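Local coordinates for sensor protein kinase WalK (Staphylococcus aureus, PDB 4YWZ) that acts as the essential sensor histidine kinase of the WalKR two-component system, and probably receives extracellular signals through its receptor domain, at residues 26-29 against 30-34; 41-44 against 45-48; 123-127 against 128-132. The protein carries 1 engineered substitution. One frame throughout, in Å; residues are numbered along the deposited sequence.

Contact 1: residues 26-29 against 30-34; sequences LEIS and IEKVY
L26 and I30, one helical turn apart, meet through both backbone and side chain: I30 N donates to L26 O (3.0 Å), and the two CD1 methyls approach to 4.0 Å where the side chains cross obliquely. The same i to i+4 bonding repeats along the rod. E31 N is satisfied by E27 O (2.9 Å), K32 N by I28 O (3.0 Å), and V33 N by S29 O in a slightly longer bond of 3.2 Å. Side chains reuse this spacing. I28 and K32 run side by side in the same direction, with the lysine CE laid 3.7 Å from I28 CG2. E27 and E31 instead bring like charges together, E27 OE2 lying 3.5 Å from E31 OE1 with the carboxylate planes turned 56° apart. Such closeness would probably be costly were E27 not well supplied with partners: OE1 forms a salt bridge with K24, while OE2 accepts a hydrogen bond from the backbone N of K125. The hydroxyl of S29 is hydrogen-bonded to Q25 O. This turn of helix 7-37 lies against strands 114-126 and 129-138, where L26, E27 and I30 all touch I134, while L26 and S29 reach Y53 of helix 46-54.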
loop_
_atom_site.group_PDB
_atom_site.type_symbol
_atom_site.label_atom_id
_atom_site.label_comp_id
_atom_site.label_asym_id
_atom_site.label_seq_id
_atom_site.Cartn_x
_atom_site.Cartn_y
_atom_site.Cartn_z
ATOM N N LEU A 26 14.894 0.364 -7.824
ATOM C CA LEU A 26 15.860 -0.649 -7.579
ATOM C C LEU A 26 16.708 -0.934 -8.850
ATOM O O LEU A 26 17.932 -1.114 -8.752
ATOM C CB LEU A 26 15.167 -1.934 -7.128
ATOM C CG LEU A 26 15.981 -3.197 -6.882
ATOM C CD1 LEU A 26 17.125 -2.952 -5.982
ATOM C CD2 LEU A 26 15.093 -4.366 -6.374
ATOM N N GLU A 27 16.010 -0.997 -9.965
ATOM C CA GLU A 27 16.703 -1.314 -11.249
ATOM C C GLU A 27 17.745 -0.225 -11.553
ATOM O O GLU A 27 18.931 -0.525 -11.883
ATOM C CB GLU A 27 15.711 -1.423 -12.364
ATOM C CG GLU A 27 16.320 -1.775 -13.736
ATOM C CD GLU A 27 16.739 -0.662 -14.647
ATOM O OE1 GLU A 27 16.223 0.471 -14.470
ATOM O OE2 GLU A 27 17.685 -0.936 -15.549
ATOM N N ILE A 28 17.331 1.024 -11.356
ATOM C CA ILE A 28 18.235 2.193 -11.579
ATOM C C ILE A 28 19.396 2.150 -10.621
ATOM O O ILE A 28 20.595 2.379 -10.966
ATOM C CB ILE A 28 17.458 3.536 -11.452
ATOM C CG1 ILE A 28 16.491 3.727 -12.612
ATOM C CG2 ILE A 28 18.475 4.697 -11.273
ATOM C CD1 ILE A 28 15.489 4.850 -12.391
ATOM N N SER A 29 19.143 1.794 -9.362
ATOM C CA SER A 29 20.189 1.634 -8.393
ATOM C C SER A 29 21.248 0.592 -8.734
ATOM O O SER A 29 22.436 0.844 -8.545
ATOM C CB SER A 29 19.629 1.350 -6.916
ATOM O OG SER A 29 18.658 2.394 -6.606
ATOM N N ILE A 30 20.829 -0.590 -9.199
ATOM C CA ILE A 30 21.679 -1.624 -9.569
ATOM C C ILE A 30 22.499 -1.179 -10.814
ATOM O O ILE A 30 23.739 -1.390 -10.850
ATOM C CB ILE A 30 20.886 -2.965 -9.842
ATOM C CG1 ILE A 30 20.347 -3.508 -8.518
ATOM C CG2 ILE A 30 21.814 -3.978 -10.487
ATOM C CD1 ILE A 30 19.441 -4.723 -8.756
ATOM N N GLU A 31 21.821 -0.530 -11.721
ATOM C CA GLU A 31 22.506 -0.085 -12.955
ATOM C C GLU A 31 23.647 0.868 -12.577
ATOM O O GLU A 31 24.785 0.743 -13.073
ATOM C CB GLU A 31 21.507 0.574 -13.865
ATOM C CG GLU A 31 22.095 1.341 -15.044
ATOM C CD GLU A 31 21.041 1.914 -15.951
ATOM O OE1 GLU A 31 19.848 1.854 -15.577
ATOM O OE2 GLU A 31 21.385 2.325 -17.113
ATOM N N LYS A 32 23.402 1.748 -11.633
ATOM C CA LYS A 32 24.403 2.780 -11.228
ATOM C C LYS A 32 25.600 2.123 -10.604
ATOM O O LYS A 32 26.728 2.560 -10.855
ATOM C CB LYS A 32 23.741 3.810 -10.290
ATOM C CG LYS A 32 22.781 4.639 -11.096
ATOM C CD LYS A 32 22.394 5.985 -10.490
ATOM C CE LYS A 32 21.536 6.751 -11.502
ATOM N NZ LYS A 32 20.713 7.800 -10.843
ATOM N N VAL A 33 25.403 1.067 -9.815
ATOM C CA VAL A 33 26.515 0.373 -9.238
ATOM C C VAL A 33 27.428 -0.267 -10.299
ATOM O O VAL A 33 28.663 -0.194 -10.213
ATOM C CB VAL A 33 26.104 -0.697 -8.207
ATOM C CG1 VAL A 33 27.333 -1.200 -7.529
ATOM C CG2 VAL A 33 25.280 -0.045 -7.142
ATOM N N TYR A 34 26.817 -0.841 -11.343
ATOM C CA TYR A 34 27.622 -1.334 -12.495
ATOM C C TYR A 34 28.401 -0.215 -13.226
ATOM O O TYR A 34 29.585 -0.390 -13.513
ATOM C CB TYR A 34 26.696 -2.018 -13.484
ATOM C CG TYR A 34 26.429 -3.465 -13.105
ATOM C CD1 TYR A 34 25.582 -3.765 -12.062
ATOM C CD2 TYR A 34 27.000 -4.480 -13.757
ATOM C CE1 TYR A 34 25.349 -5.097 -11.660
ATOM C CE2 TYR A 34 26.776 -5.824 -13.399
ATOM C CZ TYR A 34 25.943 -6.119 -12.352
ATOM O OH TYR A 34 25.733 -7.468 -12.046
#

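Contact 2: residues 41-44 against 45-48; sequences NAQK and DIQN
A tight turn joins helix 39-42 to helix 46-54, and it is closed by A42 and D45: D45 N donates to A42 O over 2.7 Å. The N-H points almost straight at its acceptor (161°), yet the donor stands above the carbonyl plane, 44° out of it. This bond between residues three apart encloses Q43 and K44, whose backbone angles are close to those of a type I beta turn. The next two links are made by solvent. One water donates to Q43 O and accepts from Q47 N (2.9 Å); a second donates to K44 O (2.7 Å) and accepts from N48 N (3.0 Å). Each therefore spans the four-residue separation that a direct bond would cover in an unbroken helix, and satisfies backbone amides at the start of helix 46-54.

Side-chain contacts accompany the turn. I46 has CG1 beside its backbone N (chi1 -70°) and an extended chi2, which carries CD1 back to 3.5 Å from Q43 CG; both residues also touch F64 of strand 59-66. K44, its chain bent at several bonds, folds back so that NZ donates to N41 OD1 at 3.0 Å. D45 looks to helix 7-37, where OD2 pairs with K37, and Q47 NE2 bonds T74 O of strand 71-74. Taken together, this is a beta turn with water-bridged carbonyls, a junction where helix 39-42 ends and helix 46-54 begins, water taking the place of direct i to i+4 bonds.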
loop_
_atom_site.group_PDB
_atom_site.type_symbol
_atom_site.label_atom_id
_atom_site.label_comp_id
_atom_site.label_asym_id
_atom_site.label_seq_id
_atom_site.Cartn_x
_atom_site.Cartn_y
_atom_site.Cartn_z
ATOM N N ASN A 41 32.885 -6.073 -9.269
ATOM C CA ASN A 41 32.676 -5.467 -7.933
ATOM C C ASN A 41 31.244 -5.068 -7.651
ATOM O O ASN A 41 30.844 -4.968 -6.492
ATOM C CB ASN A 41 33.630 -4.292 -7.734
ATOM C CG ASN A 41 35.093 -4.747 -7.566
ATOM O OD1 ASN A 41 35.388 -5.847 -7.127
ATOM N ND2 ASN A 41 35.990 -3.887 -7.924
ATOM N N ALA A 42 30.459 -4.751 -8.668
ATOM C CA ALA A 42 29.058 -4.367 -8.409
ATOM C C ALA A 42 28.258 -5.523 -7.870
ATOM O O ALA A 42 27.346 -5.330 -6.993
ATOM C CB ALA A 42 28.394 -3.892 -9.665
ATOM N N GLN A 43 28.558 -6.713 -8.435
ATOM C CA GLN A 43 27.724 -7.924 -8.235
ATOM C C GLN A 43 27.738 -8.365 -6.752
ATOM O O GLN A 43 27.062 -9.316 -6.375
ATOM C CB GLN A 43 28.002 -9.089 -9.274
ATOM C CG GLN A 43 26.686 -9.882 -9.549
ATOM C CD GLN A 43 26.664 -11.028 -10.633
ATOM O OE1 GLN A 43 25.850 -11.029 -11.674
ATOM N NE2 GLN A 43 27.443 -12.078 -10.335
ATOM N N LYS A 44 28.455 -7.638 -5.908
ATOM C CA LYS A 44 28.447 -7.871 -4.475
ATOM C C LYS A 44 27.614 -6.861 -3.669
ATOM O O LYS A 44 27.381 -7.072 -2.482
ATOM C CB LYS A 44 29.883 -7.870 -3.941
ATOM C CG LYS A 44 30.820 -8.775 -4.729
ATOM C CD LYS A 44 31.962 -8.007 -5.388
ATOM C CE LYS A 44 33.127 -7.753 -4.413
ATOM N NZ LYS A 44 34.461 -7.894 -5.080
ATOM N N ASP A 45 27.191 -5.759 -4.305
ATOM C CA ASP A 45 26.364 -4.736 -3.654
ATOM C C ASP A 45 24.855 -5.031 -3.986
ATOM O O ASP A 45 23.976 -4.342 -3.435
ATOM C CB ASP A 45 26.644 -3.328 -4.184
ATOM C CG ASP A 45 28.028 -2.799 -3.776
ATOM O OD1 ASP A 45 28.719 -3.493 -3.011
ATOM O OD2 ASP A 45 28.340 -1.663 -4.163
ATOM N N ILE A 46 24.605 -6.057 -4.794
ATOM C CA ILE A 46 23.217 -6.325 -5.233
ATOM C C ILE A 46 22.373 -6.785 -4.026
ATOM O O ILE A 46 21.215 -6.350 -3.852
ATOM C CB ILE A 46 23.179 -7.349 -6.381
ATOM C CG1 ILE A 46 23.744 -6.726 -7.656
ATOM C CG2 ILE A 46 21.787 -7.851 -6.711
ATOM C CD1 ILE A 46 23.998 -7.736 -8.747
ATOM N N GLN A 47 22.973 -7.609 -3.195
ATOM C CA GLN A 47 22.219 -8.211 -2.075
ATOM C C GLN A 47 21.652 -7.187 -1.128
ATOM O O GLN A 47 20.469 -7.276 -0.742
ATOM C CB GLN A 47 23.087 -9.213 -1.327
ATOM C CG GLN A 47 22.372 -9.824 -0.125
ATOM C CD GLN A 47 21.370 -10.869 -0.571
ATOM O OE1 GLN A 47 21.745 -11.864 -1.177
ATOM N NE2 GLN A 47 20.089 -10.634 -0.297
ATOM N N ASN A 48 22.428 -6.161 -0.752
ATOM C CA ASN A 48 21.912 -5.163 0.141
ATOM C C ASN A 48 20.784 -4.389 -0.491
ATOM O O ASN A 48 19.799 -4.065 0.187
ATOM C CB ASN A 48 23.054 -4.182 0.508
ATOM C CG ASN A 48 22.577 -2.992 1.272
ATOM O OD1 ASN A 48 22.191 -3.119 2.448
ATOM N ND2 ASN A 48 22.511 -1.811 0.590
HETATM O O HOH W 1 25.339 -9.153 -3.681
HETATM O O HOH W 2 25.378 -6.318 -0.917
#

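Contact 3: residues 123-127 against 128-132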
loop_
_atom_site.group_PDB
_atom_site.type_symbol
_atom_site.label_atom_id
_atom_site.label_comp_id
_atom_site.label_asym_id
_atom_site.label_seq_id
_atom_site.Cartn_x
_atom_site.Cartn_y
_atom_site.Cartn_z
ATOM N N PRO A 123 13.744 -6.175 -16.317
ATOM C CA PRO A 123 15.132 -6.415 -16.659
ATOM C C PRO A 123 16.018 -5.233 -16.254
ATOM O O PRO A 123 15.563 -4.101 -16.337
ATOM C CB PRO A 123 15.103 -6.525 -18.223
ATOM C CG PRO A 123 13.869 -5.915 -18.701
ATOM C CD PRO A 123 12.896 -6.001 -17.500
ATOM N N VAL A 124 17.239 -5.549 -15.881
ATOM C CA VAL A 124 18.283 -4.594 -15.496
ATOM C C VAL A 124 19.148 -4.356 -16.732
ATOM O O VAL A 124 19.622 -5.314 -17.303
ATOM C CB VAL A 124 19.109 -5.006 -14.301
ATOM C CG1 VAL A 124 20.115 -3.930 -13.947
ATOM C CG2 VAL A 124 18.189 -5.345 -13.120
ATOM N N LYS A 125 19.215 -3.077 -17.161
ATOM C CA LYS A 125 20.045 -2.705 -18.374
ATOM C C LYS A 125 21.178 -1.830 -17.946
ATOM O O LYS A 125 21.008 -0.922 -17.097
ATOM C CB LYS A 125 19.226 -2.010 -19.422
ATOM C CG LYS A 125 18.126 -2.877 -20.005
ATOM C CD LYS A 125 17.367 -2.164 -21.039
ATOM C CE LYS A 125 16.365 -3.071 -21.665
ATOM N NZ LYS A 125 15.560 -2.319 -22.658
ATOM N N VAL A 126 22.381 -2.098 -18.485
ATOM C CA VAL A 126 23.519 -1.243 -18.268
ATOM C C VAL A 126 24.014 -0.933 -19.710
ATOM O O VAL A 126 24.150 -1.843 -20.519
ATOM C CB VAL A 126 24.604 -1.960 -17.560
ATOM C CG1 VAL A 126 25.871 -1.086 -17.453
ATOM C CG2 VAL A 126 24.076 -2.420 -16.196
ATOM N N ASP A 127 24.160 0.356 -19.992
ATOM C CA ASP A 127 24.527 0.767 -21.383
ATOM C C ASP A 127 23.634 0.182 -22.396
ATOM O O ASP A 127 24.096 -0.252 -23.441
ATOM C CB ASP A 127 25.998 0.433 -21.607
ATOM C CG ASP A 127 26.596 1.074 -22.913
ATOM O OD1 ASP A 127 26.157 2.198 -23.152
ATOM O OD2 ASP A 127 27.367 0.420 -23.696
ATOM N N LYS A 128 22.319 0.196 -22.101
ATOM C CA LYS A 128 21.253 -0.342 -22.932
ATOM C C LYS A 128 21.201 -1.843 -23.118
ATOM O O LYS A 128 20.355 -2.278 -23.898
ATOM C CB LYS A 128 21.313 0.228 -24.358
ATOM C CG LYS A 128 21.649 1.695 -24.435
ATOM C CD LYS A 128 20.440 2.544 -24.145
ATOM C CE LYS A 128 20.591 3.898 -24.832
ATOM N NZ LYS A 128 20.225 4.975 -23.862
ATOM N N LYS A 129 22.061 -2.624 -22.510
ATOM C CA LYS A 129 22.075 -4.049 -22.632
ATOM C C LYS A 129 21.557 -4.683 -21.346
ATOM O O LYS A 129 21.975 -4.327 -20.250
ATOM C CB LYS A 129 23.455 -4.621 -22.876
ATOM C CG LYS A 129 24.008 -4.299 -24.292
ATOM C CD LYS A 129 24.920 -5.452 -24.738
ATOM C CE LYS A 129 25.151 -5.406 -26.225
ATOM N NZ LYS A 129 25.448 -4.001 -26.584
ATOM N N VAL A 130 20.787 -5.754 -21.555
ATOM C CA VAL A 130 20.319 -6.544 -20.386
ATOM C C VAL A 130 21.487 -7.209 -19.722
ATOM O O VAL A 130 22.256 -7.963 -20.371
ATOM C CB VAL A 130 19.251 -7.572 -20.823
ATOM C CG1 VAL A 130 18.926 -8.546 -19.673
ATOM C CG2 VAL A 130 18.063 -6.859 -21.356
ATOM N N ILE A 131 21.597 -7.076 -18.392
ATOM C CA ILE A 131 22.534 -7.832 -17.610
ATOM C C ILE A 131 21.943 -8.879 -16.664
ATOM O O ILE A 131 22.661 -9.693 -15.982
ATOM C CB ILE A 131 23.440 -6.936 -16.748
ATOM C CG1 ILE A 131 22.637 -6.079 -15.751
ATOM C CG2 ILE A 131 24.283 -6.048 -17.593
ATOM C CD1 ILE A 131 23.350 -5.836 -14.427
ATOM N N GLY A 132 20.613 -8.796 -16.554
ATOM C CA GLY A 132 19.908 -9.647 -15.511
ATOM C C GLY A 132 18.513 -9.173 -15.380
ATOM O O GLY A 132 18.055 -8.371 -16.189
HETATM O O HOH W 3 17.833 -1.546 -24.550
HETATM O O HOH W 4 25.946 -1.346 -25.196
#
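With chi1 at 60°, I131 places CG1 between its own backbone N and carbonyl carbon, and from there CD1 spans two valines of the opposing strand: it lies 3.8 Å from V124 CG1 and 3.9 Å from V126 CG2. V124 meets it with the methyl that stands anti to the backbone N (chi1 -177°), V126 with the one beside the N. Nearer the tip, V126 and K129 bond each other in both directions, V126 N to K129 O (2.9 Å) and K129 N to V126 O (3.0 Å), closing a type I' turn over D127 and K128. Further on, V124 faces two residues at a beta bulge: its O receives I131 N (2.9 Å), and its N gives to G132 O. Polar ends at the tip are tied through water. One water accepts from K129 NZ and donates to D127 O and to D127 OD2 (2.7 Å); another links K125 NZ, which also bonds G99 O, to K128 O. The chemistry is thus divided. Backbone bonds, reciprocal between V126 and K129 and split over I131 and G132 at V124, hold the hairpin; branched side chains line the flank where V124, V126 and I131 also touch helix 7-37; and the charges of D127 and K129 are bridged by a water rather than in direct contact.

How the contacts relate
Along the chain the contacts come in series: contact 1 within helix 7-37, contact 2 at the joint between helices 39-42 and 46-54, contact 3 at the hairpin of strands 114-126 and 129-138, neighbours in the five-stranded antiparallel sheet. Contact 1 is the one that touches both others, its centre about 10 Å from the centre of each, whereas contacts 2 and 3 lie about 15 Å apart between centres and do not touch. Y34 joins the three, packing on A42 and on I131. Helix 7-37 thus packs against both the helical joint and the hairpin at one end of this Cache-family receptor domain.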